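PDB 4R12: putative uncharacterized protein from Dictyostelium purpureum, which is nicastrin, probably an essential subunit of the gamma-secretase complex, which cleaves membrane proteins such as Notch receptors within the membrane. Local coordinates for residues T17-T25 and I143-I154; I46-S55 and R155-D163. One frame throughout, in Å; residues are numbered along the deposited sequence.

How the interactions relate
From the N terminus, the chain first lays down residues 17-25, the start of strand 21-29, and then 46-55, the last part of strand 43-50 and the start of helix 53-57. Nearly ninety residues later it returns with strand 143-146, used by interaction 1, and helix 148-160, shared by both. Interaction 1 closes a loop of 117 residues by pairing 17-25 with 143-154; interaction 2 closes one of 99 residues between 46-55 and 155-163. Because the four segments alternate along the sequence, the two loops cross. Residues 154 and 155 are consecutive, so one helix is fastened at its start to the N-terminal strand and further along to strand 43-50, with the contact centres 16 Å apart.

Interaction 1 (T17-T25 and I143-I154); sequences TLYSSYPCT and IFAIDNQTSVAI. With NAG (2-acetamido-2-deoxy-beta-D-glucopyranose), chain D.
Leu-18 lays its branched end against the methyl of Thr-150, CD1 standing 3.6 Å from Thr-150 CG2, while the same CD1 meets Ile-154 CD1 tip to tip. This apolar patch joins the chain ahead of the strand to the first turns of helix 148-160. Further on, residues 21-23 pair with 144-146 in antiparallel fashion. Tyr-22 and Ala-145 form the hydrogen-bonded pair, Tyr-22 N to Ala-145 O at 2.8 Å with the reverse bond alongside, and Cys-24 N continues the pattern to Ile-143 O. On one face of this pairing Pro-23 CB lies over one face of the Phe-144 ring in a CH-pi contact, 4.2 Å from the ring centroid and only 9° off the normal. Ser-21 OG reaches the edge of the same ring, 3.5 Å from Phe-144 CD2. The Tyr-22 ring lies on the other face, its OH 3.6 Å from Asp-147 CB.

Asp-147 is the N-cap of the helix. With CG between its own N and carbonyl carbon (chi1 73°), it turns OD1 back to accept from both Thr-150 N, at 2.8 Å, and Thr-150 OG1. Its backbone N donates a longer bond to Ser-20 O. Asn-148, next in line, carries an N-linked sugar on ND2.

Cys-24 is tied to Cys-36 by a disulfide. Strand 143-146 also pairs in parallel with strand 90-96, whose Ile-94 and Val-96 make backbone hydrogen bonds with Phe-144, and strand 581-586 packs on Leu-18, Ile-146 and Ile-154.

Interaction 2 (I46-S55 and R155-D163); sequences ILYLIDDDES and RNVSKHNRD. With NAG (2-acetamido-2-deoxy-beta-D-glucopyranose), chain C.
In the nicastrin small lobe, helix 148-160 packs across strand 43-50, their short segments 99° apart in direction, and the strand and the loop after it are held by side chains of 158-162. Leu-49 is packed closely: its CB lies 3.1 Å from Ser-158 OG, and CD2 meets Lys-159 CB and lies over one face of the Arg-162 guanidinium. The side chains of Leu-47 and Val-157 cross, with Leu-47 CD1 3.9 Å from Val-157 CG2.

Two side chains after residue 160 reach back to strand carbonyls. Asn-161 ND2 donates to Leu-47 O at 2.9 Å, in the carbonyl plane on a lone pair, and has a second acceptor in Trp-169 O. Arg-162, extended from CG to NE, brings NH2 to two acceptors lying in its own guanidinium plane, Leu-49 O at 3.1 Å and Asp-51 OD1 at 2.9 Å. The approach is less tidy from the acceptors' side, for NH2 stands above the planes of both the carbonyl and the carboxylate. A water joins Arg-162 NE to Leu-49 O.

Here strand 43-50 gives way to helix 53-57, and Asp-51 anchors a salt-bridge network: besides Arg-162 it meets Lys-159 in a long bridge, OD2 to NZ 3.7 Å. Asp-51 N donates to Ser-55 OG, while N-cap Asp-52 takes Ser-55 N on OD1 at 2.7 Å. Through a water, Asp-51 OD2 also reaches Arg-155 NH1; the Arg-155 guanidinium forms direct salt bridges with Asp-99 and Asp-73. Asp-53, the first residue of helix 53-57, accepts from a glycan sugar, through OD1 from N2 and through OD2 from O3.

Interaction 1 (T17-T25 and I143-I154)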
# COMPACT_ATOMS: atom_id res chain seq x y z
N THR A 17 -0.68 -5.70 29.87
CA THR A 17 -0.49 -5.05 28.57
C THR A 17 -0.82 -5.98 27.40
O THR A 17 -0.28 -7.09 27.29
CB THR A 17 0.95 -4.51 28.41
OG1 THR A 17 1.15 -3.41 29.31
CG2 THR A 17 1.17 -4.00 26.98
N LEU A 18 -1.71 -5.52 26.53
CA LEU A 18 -2.08 -6.29 25.36
C LEU A 18 -1.24 -5.81 24.19
O LEU A 18 -1.39 -4.67 23.74
CB LEU A 18 -3.57 -6.17 25.09
CG LEU A 18 -4.37 -6.63 26.31
CD1 LEU A 18 -5.81 -6.15 26.20
CD2 LEU A 18 -4.32 -8.15 26.48
N TYR A 19 -0.35 -6.68 23.72
CA TYR A 19 0.75 -6.26 22.86
C TYR A 19 0.36 -6.19 21.40
O TYR A 19 0.84 -5.32 20.67
CB TYR A 19 1.95 -7.20 23.04
CG TYR A 19 2.50 -7.21 24.45
CD1 TYR A 19 3.45 -6.28 24.86
CD2 TYR A 19 2.08 -8.16 25.37
CE1 TYR A 19 3.96 -6.29 26.15
CE2 TYR A 19 2.58 -8.18 26.67
CZ TYR A 19 3.52 -7.24 27.05
OH TYR A 19 4.01 -7.27 28.34
N SER A 20 -0.49 -7.10 20.97
CA SER A 20 -0.97 -7.07 19.61
C SER A 20 -2.14 -6.11 19.52
O SER A 20 -3.28 -6.54 19.41
CB SER A 20 -1.37 -8.44 19.14
OG SER A 20 -0.38 -9.38 19.45
N SER A 21 -1.82 -4.83 19.60
CA SER A 21 -2.80 -3.76 19.42
C SER A 21 -2.42 -2.85 18.24
O SER A 21 -1.24 -2.64 17.96
CB SER A 21 -2.93 -2.92 20.69
OG SER A 21 -1.86 -2.00 20.81
N TYR A 22 -3.45 -2.32 17.57
CA TYR A 22 -3.25 -1.61 16.32
C TYR A 22 -3.95 -0.25 16.39
O TYR A 22 -5.16 -0.15 16.23
CB TYR A 22 -3.79 -2.43 15.15
CG TYR A 22 -3.39 -3.90 15.20
CD1 TYR A 22 -2.11 -4.30 14.88
CD2 TYR A 22 -4.31 -4.87 15.57
CE1 TYR A 22 -1.74 -5.65 14.93
CE2 TYR A 22 -3.95 -6.22 15.62
CZ TYR A 22 -2.66 -6.60 15.30
OH TYR A 22 -2.30 -7.94 15.34
N PRO A 23 -3.17 0.81 16.63
CA PRO A 23 -3.74 2.13 16.89
C PRO A 23 -4.20 2.86 15.64
O PRO A 23 -3.65 2.68 14.54
CB PRO A 23 -2.58 2.88 17.55
CG PRO A 23 -1.35 2.26 16.94
CD PRO A 23 -1.69 0.80 16.70
N CYS A 24 -5.22 3.69 15.82
CA CYS A 24 -5.54 4.76 14.89
C CYS A 24 -4.57 5.92 15.16
O CYS A 24 -4.43 6.35 16.30
CB CYS A 24 -6.99 5.20 15.08
SG CYS A 24 -7.44 6.69 14.18
N THR A 25 -3.90 6.41 14.12
CA THR A 25 -2.89 7.46 14.32
C THR A 25 -3.35 8.75 13.68
O THR A 25 -4.34 8.75 12.95
CB THR A 25 -1.53 7.04 13.74
OG1 THR A 25 -1.67 6.86 12.33
CG2 THR A 25 -1.04 5.72 14.38
N ILE A 143 -8.45 5.30 19.29
CA ILE A 143 -9.14 4.11 18.84
C ILE A 143 -8.09 3.03 18.53
O ILE A 143 -7.14 3.28 17.78
CB ILE A 143 -10.02 4.38 17.58
CG1 ILE A 143 -10.93 5.60 17.81
CG2 ILE A 143 -10.87 3.15 17.23
CD1 ILE A 143 -11.90 5.89 16.66
N PHE A 144 -8.24 1.87 19.15
CA PHE A 144 -7.39 0.71 18.86
C PHE A 144 -8.20 -0.46 18.33
O PHE A 144 -9.28 -0.76 18.84
CB PHE A 144 -6.66 0.20 20.12
CG PHE A 144 -5.54 1.08 20.61
CD1 PHE A 144 -5.71 2.44 20.80
CD2 PHE A 144 -4.32 0.53 20.96
CE1 PHE A 144 -4.68 3.23 21.30
CE2 PHE A 144 -3.29 1.32 21.47
CZ PHE A 144 -3.48 2.67 21.63
N ALA A 145 -7.64 -1.17 17.34
CA ALA A 145 -8.07 -2.52 17.08
C ALA A 145 -7.14 -3.47 17.83
O ALA A 145 -6.03 -3.09 18.22
CB ALA A 145 -8.05 -2.83 15.58
N ILE A 146 -7.59 -4.70 18.04
CA ILE A 146 -6.80 -5.71 18.73
C ILE A 146 -6.93 -7.03 17.98
O ILE A 146 -7.91 -7.22 17.26
CB ILE A 146 -7.25 -5.90 20.20
CG1 ILE A 146 -8.77 -5.88 20.31
CG2 ILE A 146 -6.63 -4.81 21.10
CD1 ILE A 146 -9.28 -6.22 21.69
N ASP A 147 -5.96 -7.92 18.14
CA ASP A 147 -5.95 -9.15 17.36
C ASP A 147 -7.06 -10.11 17.79
O ASP A 147 -7.83 -9.82 18.71
CB ASP A 147 -4.58 -9.85 17.42
CG ASP A 147 -4.29 -10.52 18.76
OD1 ASP A 147 -5.14 -10.55 19.66
OD2 ASP A 147 -3.18 -11.07 18.90
N ASN A 148 -7.14 -11.25 17.12
CA ASN A 148 -8.24 -12.19 17.34
C ASN A 148 -8.32 -12.71 18.76
O ASN A 148 -9.33 -12.57 19.40
CB ASN A 148 -8.16 -13.37 16.37
CG ASN A 148 -9.43 -14.17 16.27
OD1 ASN A 148 -10.15 -14.33 17.20
ND2 ASN A 148 -9.69 -14.67 15.11
N GLN A 149 -7.25 -13.32 19.21
CA GLN A 149 -7.18 -13.87 20.55
C GLN A 149 -7.52 -12.83 21.61
O GLN A 149 -8.34 -13.07 22.49
CB GLN A 149 -5.79 -14.46 20.78
CG GLN A 149 -5.50 -14.89 22.21
CD GLN A 149 -4.28 -15.80 22.30
OE1 GLN A 149 -4.16 -16.77 21.54
NE2 GLN A 149 -3.38 -15.49 23.23
N THR A 150 -6.89 -11.66 21.52
CA THR A 150 -7.15 -10.60 22.49
C THR A 150 -8.60 -10.12 22.43
O THR A 150 -9.21 -9.83 23.46
CB THR A 150 -6.20 -9.40 22.29
OG1 THR A 150 -4.84 -9.87 22.29
CG2 THR A 150 -6.36 -8.37 23.38
N SER A 151 -9.17 -10.06 21.23
CA SER A 151 -10.56 -9.63 21.08
C SER A 151 -11.50 -10.57 21.82
O SER A 151 -12.43 -10.11 22.50
CB SER A 151 -10.95 -9.56 19.59
OG SER A 151 -10.37 -8.42 18.98
N VAL A 152 -11.26 -11.87 21.70
CA VAL A 152 -12.07 -12.86 22.40
C VAL A 152 -12.09 -12.56 23.90
O VAL A 152 -13.15 -12.54 24.53
CB VAL A 152 -11.54 -14.30 22.15
CG1 VAL A 152 -12.26 -15.31 23.06
CG2 VAL A 152 -11.70 -14.67 20.68
N ALA A 153 -10.92 -12.30 24.46
CA ALA A 153 -10.80 -12.08 25.89
C ALA A 153 -11.45 -10.75 26.30
O ALA A 153 -12.17 -10.69 27.30
CB ALA A 153 -9.33 -12.12 26.30
N ILE A 154 -11.25 -9.71 25.51
CA ILE A 154 -11.81 -8.39 25.82
C ILE A 154 -13.33 -8.35 25.60
O ILE A 154 -14.04 -7.62 26.31
CB ILE A 154 -11.12 -7.30 24.97
CG1 ILE A 154 -9.65 -7.20 25.37
CG2 ILE A 154 -11.80 -5.94 25.15
CD1 ILE A 154 -9.46 -6.88 26.82
C1 NAG D . -10.70 -15.96 14.74
C2 NAG D . -11.44 -15.99 13.42
C3 NAG D . -12.45 -17.11 13.41
C4 NAG D . -11.85 -18.43 13.88
C5 NAG D . -11.10 -18.20 15.20
C6 NAG D . -10.38 -19.39 15.73
C7 NAG D . -11.76 -13.93 12.27
C8 NAG D . -12.65 -12.77 12.07
N2 NAG D . -12.11 -14.76 13.22
O3 NAG D . -12.95 -17.20 12.09
O4 NAG D . -12.92 -19.36 14.04
O5 NAG D . -10.12 -17.23 14.93
O6 NAG D . -9.40 -19.80 14.80
O7 NAG D . -10.77 -14.10 11.62
O HOH W 1 -5.53 6.05 18.81

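Interaction 2 (I46-S55 and R155-D163)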
# COMPACT_ATOMS: atom_id res chain seq x y z
N ILE A 46 -14.15 2.74 32.01
CA ILE A 46 -14.84 1.47 32.17
C ILE A 46 -15.16 0.86 30.79
O ILE A 46 -15.59 1.57 29.88
CB ILE A 46 -16.13 1.65 33.01
CG1 ILE A 46 -16.75 0.30 33.37
CG2 ILE A 46 -17.13 2.54 32.30
CD1 ILE A 46 -16.03 -0.44 34.46
N LEU A 47 -14.92 -0.43 30.63
CA LEU A 47 -15.24 -1.10 29.37
C LEU A 47 -16.75 -1.25 29.21
O LEU A 47 -17.43 -1.76 30.11
CB LEU A 47 -14.56 -2.46 29.29
CG LEU A 47 -13.03 -2.48 29.24
CD1 LEU A 47 -12.53 -3.90 29.19
CD2 LEU A 47 -12.52 -1.69 28.04
N TYR A 48 -17.28 -0.79 28.08
CA TYR A 48 -18.70 -0.97 27.77
C TYR A 48 -18.84 -1.57 26.38
O TYR A 48 -18.37 -0.98 25.40
CB TYR A 48 -19.45 0.36 27.85
CG TYR A 48 -20.91 0.26 27.46
CD1 TYR A 48 -21.32 0.32 26.13
CD2 TYR A 48 -21.90 0.08 28.43
CE1 TYR A 48 -22.65 0.22 25.78
CE2 TYR A 48 -23.23 -0.03 28.09
CZ TYR A 48 -23.60 0.04 26.76
OH TYR A 48 -24.93 -0.06 26.41
N LEU A 49 -19.49 -2.73 26.29
CA LEU A 49 -19.58 -3.48 25.04
C LEU A 49 -20.84 -3.18 24.22
O LEU A 49 -21.96 -3.30 24.71
CB LEU A 49 -19.53 -4.98 25.32
CG LEU A 49 -19.79 -5.91 24.13
CD1 LEU A 49 -18.66 -5.81 23.10
CD2 LEU A 49 -19.95 -7.33 24.61
N ILE A 50 -20.64 -2.78 22.97
CA ILE A 50 -21.73 -2.70 22.02
C ILE A 50 -21.58 -3.83 21.01
O ILE A 50 -20.64 -3.84 20.23
CB ILE A 50 -21.75 -1.35 21.29
CG1 ILE A 50 -22.04 -0.21 22.27
CG2 ILE A 50 -22.79 -1.36 20.18
CD1 ILE A 50 -22.19 1.13 21.60
N ASP A 51 -22.50 -4.80 21.06
CA ASP A 51 -22.45 -5.96 20.17
C ASP A 51 -23.83 -6.30 19.59
O ASP A 51 -23.99 -7.28 18.87
CB ASP A 51 -21.87 -7.18 20.91
CG ASP A 51 -22.77 -7.67 22.04
OD1 ASP A 51 -23.74 -6.97 22.40
OD2 ASP A 51 -22.50 -8.77 22.57
N ASP A 52 -24.81 -5.47 19.92
CA ASP A 52 -26.15 -5.60 19.35
C ASP A 52 -26.91 -4.28 19.48
O ASP A 52 -26.44 -3.36 20.15
CB ASP A 52 -26.94 -6.74 20.01
CG ASP A 52 -26.93 -6.67 21.53
OD1 ASP A 52 -26.96 -5.56 22.10
OD2 ASP A 52 -26.90 -7.75 22.17
N ASP A 53 -28.07 -4.20 18.83
CA ASP A 53 -28.88 -2.99 18.84
C ASP A 53 -29.25 -2.61 20.26
O ASP A 53 -29.36 -1.42 20.59
CB ASP A 53 -30.13 -3.17 17.98
CG ASP A 53 -29.88 -2.90 16.51
OD1 ASP A 53 -28.70 -2.71 16.13
OD2 ASP A 53 -30.86 -2.87 15.72
N GLU A 54 -29.44 -3.62 21.11
CA GLU A 54 -29.83 -3.39 22.49
C GLU A 54 -28.76 -2.64 23.25
O GLU A 54 -29.04 -1.62 23.87
CB GLU A 54 -30.14 -4.71 23.21
CG GLU A 54 -30.40 -4.51 24.71
CD GLU A 54 -30.73 -5.81 25.44
OE1 GLU A 54 -29.88 -6.73 25.46
OE2 GLU A 54 -31.83 -5.89 26.02
N SER A 55 -27.53 -3.15 23.21
CA SER A 55 -26.44 -2.52 23.94
C SER A 55 -26.07 -1.19 23.29
O SER A 55 -25.61 -0.27 23.97
CB SER A 55 -25.21 -3.44 24.02
OG SER A 55 -24.84 -3.94 22.75
N ARG A 155 -13.82 -9.11 24.64
CA ARG A 155 -15.26 -9.25 24.45
C ARG A 155 -15.87 -9.90 25.69
O ARG A 155 -16.96 -9.51 26.13
CB ARG A 155 -15.61 -10.07 23.20
CG ARG A 155 -17.11 -10.13 22.91
CD ARG A 155 -17.46 -11.06 21.73
NE ARG A 155 -16.91 -10.62 20.45
CZ ARG A 155 -17.61 -10.00 19.50
NH1 ARG A 155 -18.90 -9.72 19.68
NH2 ARG A 155 -17.02 -9.65 18.37
N ASN A 156 -15.16 -10.85 26.25
CA ASN A 156 -15.59 -11.54 27.44
C ASN A 156 -15.74 -10.60 28.64
O ASN A 156 -16.80 -10.44 29.17
CB ASN A 156 -14.61 -12.65 27.75
CG ASN A 156 -15.06 -13.53 28.88
OD1 ASN A 156 -16.22 -13.82 29.03
ND2 ASN A 156 -14.14 -13.97 29.67
N VAL A 157 -14.66 -9.95 29.03
CA VAL A 157 -14.71 -9.07 30.19
C VAL A 157 -15.59 -7.85 30.04
O VAL A 157 -16.24 -7.43 30.96
CB VAL A 157 -13.33 -8.62 30.61
CG1 VAL A 157 -12.48 -9.82 30.93
CG2 VAL A 157 -12.71 -7.80 29.53
N SER A 158 -15.61 -7.29 28.83
CA SER A 158 -16.44 -6.13 28.53
C SER A 158 -17.92 -6.49 28.63
O SER A 158 -18.76 -5.62 28.90
CB SER A 158 -16.12 -5.59 27.14
OG SER A 158 -16.88 -6.26 26.14
N LYS A 159 -18.24 -7.76 28.42
CA LYS A 159 -19.59 -8.21 28.50
C LYS A 159 -19.95 -8.49 29.94
O LYS A 159 -21.05 -8.31 30.34
CB LYS A 159 -19.76 -9.47 27.66
CG LYS A 159 -21.18 -9.88 27.41
CD LYS A 159 -21.31 -10.85 26.26
CE LYS A 159 -22.77 -11.16 25.99
NZ LYS A 159 -23.04 -11.79 24.67
N HIS A 160 -18.97 -8.93 30.71
CA HIS A 160 -19.14 -9.28 32.11
C HIS A 160 -19.49 -8.05 32.95
O HIS A 160 -20.11 -8.17 34.01
CB HIS A 160 -17.87 -9.96 32.64
CG HIS A 160 -17.92 -10.30 34.10
ND1 HIS A 160 -19.03 -10.87 34.70
CD2 HIS A 160 -17.00 -10.16 35.08
CE1 HIS A 160 -18.78 -11.07 35.98
NE2 HIS A 160 -17.56 -10.65 36.24
N ASN A 161 -19.10 -6.88 32.46
CA ASN A 161 -19.42 -5.62 33.12
C ASN A 161 -20.92 -5.30 33.15
O ASN A 161 -21.35 -4.36 33.82
CB ASN A 161 -18.69 -4.46 32.44
CG ASN A 161 -17.25 -4.33 32.89
OD1 ASN A 161 -16.76 -5.14 33.68
ND2 ASN A 161 -16.57 -3.30 32.39
N ARG A 162 -21.69 -6.05 32.41
CA ARG A 162 -23.07 -5.72 32.25
C ARG A 162 -23.86 -6.03 33.49
O ARG A 162 -24.99 -5.59 33.61
CB ARG A 162 -23.67 -6.47 31.09
CG ARG A 162 -23.38 -5.84 29.76
CD ARG A 162 -23.72 -6.78 28.64
NE ARG A 162 -23.43 -6.17 27.37
CZ ARG A 162 -23.69 -6.71 26.19
NH1 ARG A 162 -24.25 -7.89 26.11
NH2 ARG A 162 -23.40 -6.05 25.11
N ASP A 163 -23.28 -6.79 34.40
CA ASP A 163 -24.00 -7.10 35.61
C ASP A 163 -24.25 -5.78 36.30
O ASP A 163 -25.39 -5.36 36.48
CB ASP A 163 -23.32 -8.15 36.48
CG ASP A 163 -22.00 -7.72 36.97
OD1 ASP A 163 -21.78 -6.50 37.08
OD2 ASP A 163 -21.19 -8.60 37.27
C1 NAG C . -27.63 -1.56 11.42
C2 NAG C . -28.89 -1.30 12.24
C3 NAG C . -29.62 -2.60 12.40
C4 NAG C . -29.97 -3.24 11.09
C5 NAG C . -28.72 -3.34 10.25
C6 NAG C . -29.15 -3.73 8.86
C7 NAG C . -28.69 0.45 13.90
C8 NAG C . -28.42 0.75 15.32
N2 NAG C . -28.66 -0.83 13.57
O3 NAG C . -30.82 -2.44 13.13
O4 NAG C . -30.35 -4.56 11.41
O5 NAG C . -28.04 -2.11 10.20
O6 NAG C . -29.74 -2.60 8.24
O7 NAG C . -28.90 1.31 13.10
O HOH W 2 -20.62 -3.93 28.71
O HOH W 3 -22.68 -3.72 27.52
O HOH W 4 -20.82 -10.83 21.51